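Local coordinates for protein nucleotidyltransferase (Thermus thermophilus HB8, PDB 1WWP) that is of unknown function but probably serves as a substrate-binding partner of a nucleotidyltransferase, at residues R23-F37 / M80-E93. Residues are numbered along the deposited sequence; the frame is centred on the assembly and turned at random.
Sequences RDAAIQRFEYTFEAF and MVDDRSLTVHTYNE
In this all-helical bundle of the nucleotidyltransferase substrate-binding family, helices 20-49 and 71-86 pack against each other through Phe30, Phe34, Met80 and Arg84, their short segments running 128° apart with axes 10.4 Å from each other. The flat Phe30 and Phe34 rings fill the buried side against Met80, and Phe30 also meets Tyr106. Met80, a selenomethionine, lays CG against the edge of the Phe30 ring, 3.4 Å from CE1, and its flexible chain, bent at its last torsion, carries CE to between Phe34 and Phe37. Val81 CG2 abuts the Phe34 edge, 3.4 Å from CZ, while Arg84 CG lies over a face of that ring in a CH-pi contact, 4.0 Å from its centroid. Arginine fits here because its aliphatic stem can cover the ring while its head serves two acids. NE donates to the anti lone pair of Glu35 OE2 at 2.7 Å; Glu31 CG lies over a guanidinium face, its carboxylate plane stacked at 28°, and OE1 pairs with NH1 by charge alone. A leucine in place of Arg84 would probably leave Glu35 OE2 without its cation and Glu31 without its positive neighbour. Farther along, Ile27 CG2 packs on Thr87 CG2, and Ile27 CD1 meets Thr90 tip to tip. Gln28 makes a weak hydrogen bond to Glu31 of the second subunit. Thr87 OG1, turned between its backbone N and carbonyl carbon (chi1 56°), donates to the anti lone pair of Glu31 OE1 at 2.5 Å.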
loop_
_atom_site.group_PDB
_atom_site.type_symbol
_atom_site.label_atom_id
_atom_site.label_comp_id
_atom_site.label_asym_id
_atom_site.label_seq_id
_atom_site.Cartn_x
_atom_site.Cartn_y
_atom_site.Cartn_z
ATOM N N ARG A 23 11.780 7.362 1.812
ATOM C CA ARG A 23 10.979 7.329 0.603
ATOM C C ARG A 23 9.864 6.249 0.684
ATOM O O ARG A 23 8.710 6.515 0.396
ATOM C CB ARG A 23 11.902 7.049 -0.575
ATOM C CG ARG A 23 11.252 7.140 -1.937
ATOM C CD ARG A 23 12.255 6.701 -2.981
ATOM N NE ARG A 23 13.551 7.330 -2.739
ATOM C CZ ARG A 23 14.719 6.795 -3.071
ATOM N NH1 ARG A 23 14.757 5.613 -3.665
ATOM N NH2 ARG A 23 15.848 7.438 -2.795
ATOM N N ASP A 24 10.225 5.032 1.071
ATOM C CA ASP A 24 9.236 3.961 1.194
ATOM C C ASP A 24 8.180 4.360 2.226
ATOM O O ASP A 24 6.986 4.128 2.034
ATOM C CB ASP A 24 9.944 2.652 1.572
ATOM C CG ASP A 24 10.758 2.091 0.414
ATOM O OD1 ASP A 24 11.492 1.095 0.611
ATOM O OD2 ASP A 24 10.651 2.657 -0.706
ATOM N N ALA A 25 8.632 4.982 3.313
ATOM C CA ALA A 25 7.746 5.451 4.369
ATOM C C ALA A 25 6.799 6.538 3.853
ATOM O O ALA A 25 5.636 6.597 4.237
ATOM C CB ALA A 25 8.575 6.001 5.540
ATOM N N ALA A 26 7.304 7.417 2.999
ATOM C CA ALA A 26 6.485 8.495 2.445
ATOM C C ALA A 26 5.408 7.879 1.554
ATOM O O ALA A 26 4.290 8.366 1.483
ATOM C CB ALA A 26 7.342 9.444 1.630
ATOM N N ILE A 27 5.755 6.796 0.876
ATOM C CA ILE A 27 4.799 6.140 -0.007
ATOM C C ILE A 27 3.686 5.483 0.809
ATOM O O ILE A 27 2.511 5.564 0.461
ATOM C CB ILE A 27 5.525 5.110 -0.886
ATOM C CG1 ILE A 27 6.429 5.850 -1.870
ATOM C CG2 ILE A 27 4.527 4.216 -1.598
ATOM C CD1 ILE A 27 7.372 4.935 -2.633
ATOM N N GLN A 28 4.067 4.844 1.909
ATOM C CA GLN A 28 3.110 4.207 2.797
ATOM C C GLN A 28 2.151 5.260 3.356
ATOM O O GLN A 28 0.935 5.061 3.383
ATOM C CB GLN A 28 3.851 3.499 3.946
ATOM C CG GLN A 28 2.962 3.061 5.111
ATOM C CD GLN A 28 2.031 1.893 4.776
ATOM O OE1 GLN A 28 1.264 1.448 5.631
ATOM N NE2 GLN A 28 2.099 1.395 3.541
ATOM N N ARG A 29 2.687 6.391 3.793
ATOM C CA ARG A 29 1.846 7.448 4.355
ATOM C C ARG A 29 0.939 8.054 3.311
ATOM O O ARG A 29 -0.191 8.434 3.600
ATOM C CB ARG A 29 2.722 8.530 4.996
ATOM C CG ARG A 29 3.520 7.990 6.172
ATOM C CD ARG A 29 4.440 9.033 6.840
ATOM N NE ARG A 29 5.038 8.410 8.019
ATOM C CZ ARG A 29 5.864 8.996 8.882
ATOM N NH1 ARG A 29 6.226 10.267 8.728
ATOM N NH2 ARG A 29 6.335 8.291 9.901
ATOM N N PHE A 30 1.439 8.175 2.092
ATOM C CA PHE A 30 0.603 8.695 1.024
ATOM C C PHE A 30 -0.613 7.753 0.879
ATOM O O PHE A 30 -1.754 8.195 0.709
ATOM C CB PHE A 30 1.412 8.725 -0.278
ATOM C CG PHE A 30 0.564 8.804 -1.517
ATOM C CD1 PHE A 30 -0.291 9.877 -1.726
ATOM C CD2 PHE A 30 0.609 7.782 -2.468
ATOM C CE1 PHE A 30 -1.100 9.933 -2.870
ATOM C CE2 PHE A 30 -0.205 7.831 -3.625
ATOM C CZ PHE A 30 -1.056 8.903 -3.819
ATOM N N GLU A 31 -0.355 6.453 0.962
ATOM C CA GLU A 31 -1.424 5.471 0.828
ATOM C C GLU A 31 -2.544 5.701 1.822
ATOM O O GLU A 31 -3.690 5.933 1.425
ATOM C CB GLU A 31 -0.871 4.056 0.999
ATOM C CG GLU A 31 -0.043 3.559 -0.184
ATOM C CD GLU A 31 0.355 2.095 -0.036
ATOM O OE1 GLU A 31 0.709 1.461 -1.051
ATOM O OE2 GLU A 31 0.314 1.566 1.095
ATOM N N TYR A 32 -2.233 5.667 3.118
ATOM C CA TYR A 32 -3.298 5.857 4.085
ATOM C C TYR A 32 -3.862 7.265 4.141
ATOM O O TYR A 32 -4.986 7.461 4.593
ATOM C CB TYR A 32 -2.891 5.346 5.480
ATOM C CG TYR A 32 -1.770 6.043 6.218
ATOM C CD1 TYR A 32 -1.920 7.341 6.696
ATOM C CD2 TYR A 32 -0.600 5.343 6.554
ATOM C CE1 TYR A 32 -0.931 7.929 7.512
ATOM C CE2 TYR A 32 0.386 5.913 7.363
ATOM C CZ TYR A 32 0.215 7.202 7.845
ATOM O OH TYR A 32 1.173 7.736 8.681
ATOM N N THR A 33 -3.104 8.245 3.661
ATOM C CA THR A 33 -3.609 9.605 3.637
ATOM C C THR A 33 -4.614 9.728 2.495
ATOM O O THR A 33 -5.639 10.406 2.602
ATOM C CB THR A 33 -2.474 10.629 3.393
ATOM O OG1 THR A 33 -1.573 10.618 4.508
ATOM C CG2 THR A 33 -3.062 12.030 3.189
ATOM N N PHE A 34 -4.294 9.078 1.385
ATOM C CA PHE A 34 -5.164 9.076 0.217
ATOM C C PHE A 34 -6.512 8.444 0.561
ATOM O O PHE A 34 -7.567 9.001 0.262
ATOM C CB PHE A 34 -4.516 8.262 -0.895
ATOM C CG PHE A 34 -5.408 8.026 -2.070
ATOM C CD1 PHE A 34 -6.151 6.848 -2.173
ATOM C CD2 PHE A 34 -5.489 8.966 -3.095
ATOM C CE1 PHE A 34 -6.957 6.610 -3.282
ATOM C CE2 PHE A 34 -6.296 8.738 -4.212
ATOM C CZ PHE A 34 -7.031 7.554 -4.302
ATOM N N GLU A 35 -6.458 7.262 1.167
ATOM C CA GLU A 35 -7.674 6.550 1.531
ATOM C C GLU A 35 -8.542 7.399 2.446
ATOM O O GLU A 35 -9.757 7.469 2.265
ATOM C CB GLU A 35 -7.332 5.227 2.209
ATOM C CG GLU A 35 -6.418 4.305 1.373
ATOM C CD GLU A 35 -6.993 3.922 -0.004
ATOM O OE1 GLU A 35 -8.226 3.730 -0.120
ATOM O OE2 GLU A 35 -6.200 3.793 -0.963
ATOM N N ALA A 36 -7.921 8.046 3.427
ATOM C CA ALA A 36 -8.668 8.897 4.347
ATOM C C ALA A 36 -9.171 10.122 3.605
ATOM O O ALA A 36 -10.236 10.651 3.897
ATOM C CB ALA A 36 -7.784 9.333 5.522
ATOM N N PHE A 37 -8.401 10.575 2.628
ATOM C CA PHE A 37 -8.805 11.750 1.882
ATOM C C PHE A 37 -10.052 11.524 1.004
ATOM O O PHE A 37 -11.005 12.283 1.089
ATOM C CB PHE A 37 -7.651 12.242 1.015
ATOM C CG PHE A 37 -8.005 13.413 0.163
ATOM C CD1 PHE A 37 -8.202 14.665 0.731
ATOM C CD2 PHE A 37 -8.192 13.257 -1.212
ATOM C CE1 PHE A 37 -8.579 15.759 -0.057
ATOM C CE2 PHE A 37 -8.570 14.336 -2.008
ATOM C CZ PHE A 37 -8.765 15.598 -1.426
HETATM N N MSE A 80 -3.520 11.174 -8.781
HETATM C CA MSE A 80 -3.245 10.650 -7.456
HETATM C C MSE A 80 -3.836 9.241 -7.346
HETATM O O MSE A 80 -3.223 8.352 -6.771
HETATM C CB MSE A 80 -3.867 11.575 -6.417
HETATM C CG MSE A 80 -3.308 11.442 -5.026
HETATM SE SE MSE A 80 -3.812 12.972 -3.946
HETATM C CE MSE A 80 -5.674 12.521 -3.610
ATOM N N VAL A 81 -5.025 9.036 -7.906
ATOM C CA VAL A 81 -5.629 7.706 -7.856
ATOM C C VAL A 81 -4.772 6.720 -8.647
ATOM O O VAL A 81 -4.523 5.607 -8.193
ATOM C CB VAL A 81 -7.079 7.710 -8.393
ATOM C CG1 VAL A 81 -7.636 6.260 -8.476
ATOM C CG2 VAL A 81 -7.967 8.525 -7.462
ATOM N N ASP A 82 -4.288 7.124 -9.816
ATOM C CA ASP A 82 -3.455 6.211 -10.593
ATOM C C ASP A 82 -2.127 5.890 -9.882
ATOM O O ASP A 82 -1.677 4.746 -9.890
ATOM C CB ASP A 82 -3.219 6.770 -12.005
ATOM C CG ASP A 82 -4.476 6.686 -12.888
ATOM O OD1 ASP A 82 -5.300 5.757 -12.685
ATOM O OD2 ASP A 82 -4.634 7.536 -13.795
ATOM N N ASP A 83 -1.505 6.881 -9.252
ATOM C CA ASP A 83 -0.265 6.627 -8.519
ATOM C C ASP A 83 -0.530 5.687 -7.342
ATOM O O ASP A 83 0.338 4.906 -6.936
ATOM C CB ASP A 83 0.324 7.928 -7.993
ATOM C CG ASP A 83 1.128 8.649 -9.036
ATOM O OD1 ASP A 83 1.629 9.751 -8.733
ATOM O OD2 ASP A 83 1.260 8.103 -10.158
ATOM N N ARG A 84 -1.739 5.774 -6.802
ATOM C CA ARG A 84 -2.142 4.931 -5.696
ATOM C C ARG A 84 -2.153 3.469 -6.175
ATOM O O ARG A 84 -1.830 2.551 -5.426
ATOM C CB ARG A 84 -3.524 5.371 -5.207
ATOM C CG ARG A 84 -4.103 4.495 -4.111
ATOM C CD ARG A 84 -3.253 4.534 -2.853
ATOM N NE ARG A 84 -3.697 3.545 -1.882
ATOM C CZ ARG A 84 -3.280 2.286 -1.863
ATOM N NH1 ARG A 84 -2.402 1.863 -2.768
ATOM N NH2 ARG A 84 -3.725 1.451 -0.934
ATOM N N SER A 85 -2.503 3.250 -7.439
ATOM C CA SER A 85 -2.525 1.887 -7.954
ATOM C C SER A 85 -1.116 1.395 -8.257
ATOM O O SER A 85 -0.906 0.216 -8.484
ATOM C CB SER A 85 -3.407 1.793 -9.212
ATOM O OG SER A 85 -2.875 2.573 -10.271
ATOM N N LEU A 86 -0.132 2.290 -8.254
ATOM C CA LEU A 86 1.238 1.869 -8.526
ATOM C C LEU A 86 2.132 1.692 -7.290
ATOM O O LEU A 86 3.230 1.151 -7.394
ATOM C CB LEU A 86 1.910 2.856 -9.474
ATOM C CG LEU A 86 1.547 2.792 -10.956
ATOM C CD1 LEU A 86 2.094 4.012 -11.662
ATOM C CD2 LEU A 86 2.116 1.513 -11.551
ATOM N N THR A 87 1.667 2.125 -6.123
ATOM C CA THR A 87 2.482 2.037 -4.911
ATOM C C THR A 87 2.956 0.633 -4.559
ATOM O O THR A 87 4.026 0.462 -3.952
ATOM C CB THR A 87 1.745 2.624 -3.689
ATOM O OG1 THR A 87 0.493 1.954 -3.527
ATOM C CG2 THR A 87 1.504 4.121 -3.868
ATOM N N VAL A 88 2.178 -0.370 -4.951
ATOM C CA VAL A 88 2.533 -1.746 -4.671
ATOM C C VAL A 88 3.637 -2.288 -5.589
ATOM O O VAL A 88 4.126 -3.396 -5.392
ATOM C CB VAL A 88 1.283 -2.677 -4.731
ATOM C CG1 VAL A 88 0.739 -2.775 -6.164
ATOM C CG2 VAL A 88 1.649 -4.043 -4.189
ATOM N N HIS A 89 4.042 -1.501 -6.579
ATOM C CA HIS A 89 5.116 -1.918 -7.484
ATOM C C HIS A 89 6.320 -0.990 -7.306
ATOM O O HIS A 89 7.187 -0.906 -8.178
ATOM C CB HIS A 89 4.638 -1.879 -8.948
ATOM C CG HIS A 89 3.467 -2.773 -9.223
ATOM N ND1 HIS A 89 2.174 -2.303 -9.312
ATOM C CD2 HIS A 89 3.389 -4.117 -9.388
ATOM C CE1 HIS A 89 1.348 -3.316 -9.519
ATOM N NE2 HIS A 89 2.062 -4.428 -9.568
ATOM N N THR A 90 6.380 -0.300 -6.172
ATOM C CA THR A 90 7.479 0.624 -5.930
ATOM C C THR A 90 8.730 -0.054 -5.419
ATOM O O THR A 90 9.532 0.540 -4.687
ATOM C CB THR A 90 7.085 1.758 -4.964
ATOM O OG1 THR A 90 6.726 1.214 -3.688
ATOM C CG2 THR A 90 5.926 2.544 -5.539
ATOM N N TYR A 91 8.894 -1.314 -5.786
ATOM C CA TYR A 91 10.107 -2.003 -5.405
ATOM C C TYR A 91 11.170 -1.454 -6.365
ATOM O O TYR A 91 12.367 -1.517 -6.096
ATOM C CB TYR A 91 9.978 -3.515 -5.584
ATOM C CG TYR A 91 11.327 -4.174 -5.614
ATOM C CD1 TYR A 91 12.275 -3.886 -4.631
ATOM C CD2 TYR A 91 11.699 -5.007 -6.665
ATOM C CE1 TYR A 91 13.562 -4.396 -4.699
ATOM C CE2 TYR A 91 12.989 -5.532 -6.742
ATOM C CZ TYR A 91 13.914 -5.215 -5.756
ATOM O OH TYR A 91 15.199 -5.696 -5.829
ATOM N N ASN A 92 10.713 -0.900 -7.485
ATOM C CA ASN A 92 11.613 -0.338 -8.487
ATOM C C ASN A 92 11.948 1.104 -8.136
ATOM O O ASN A 92 11.059 1.958 -8.083
ATOM C CB ASN A 92 10.964 -0.387 -9.869
ATOM C CG ASN A 92 9.748 -1.286 -9.905
ATOM O OD1 ASN A 92 9.719 -2.342 -9.262
ATOM N ND2 ASN A 92 8.737 -0.881 -10.665
ATOM N N GLU A 93 13.228 1.369 -7.890
ATOM C CA GLU A 93 13.671 2.715 -7.544
ATOM C C GLU A 93 13.098 3.756 -8.491
ATOM O O GLU A 93 12.693 4.834 -8.060
ATOM C CB GLU A 93 15.194 2.807 -7.550
ATOM C CG GLU A 93 15.849 2.221 -6.321
ATOM C CD GLU A 93 17.224 2.805 -6.084
ATOM O OE1 GLU A 93 18.115 2.590 -6.933
ATOM O OE2 GLU A 93 17.409 3.488 -5.052
#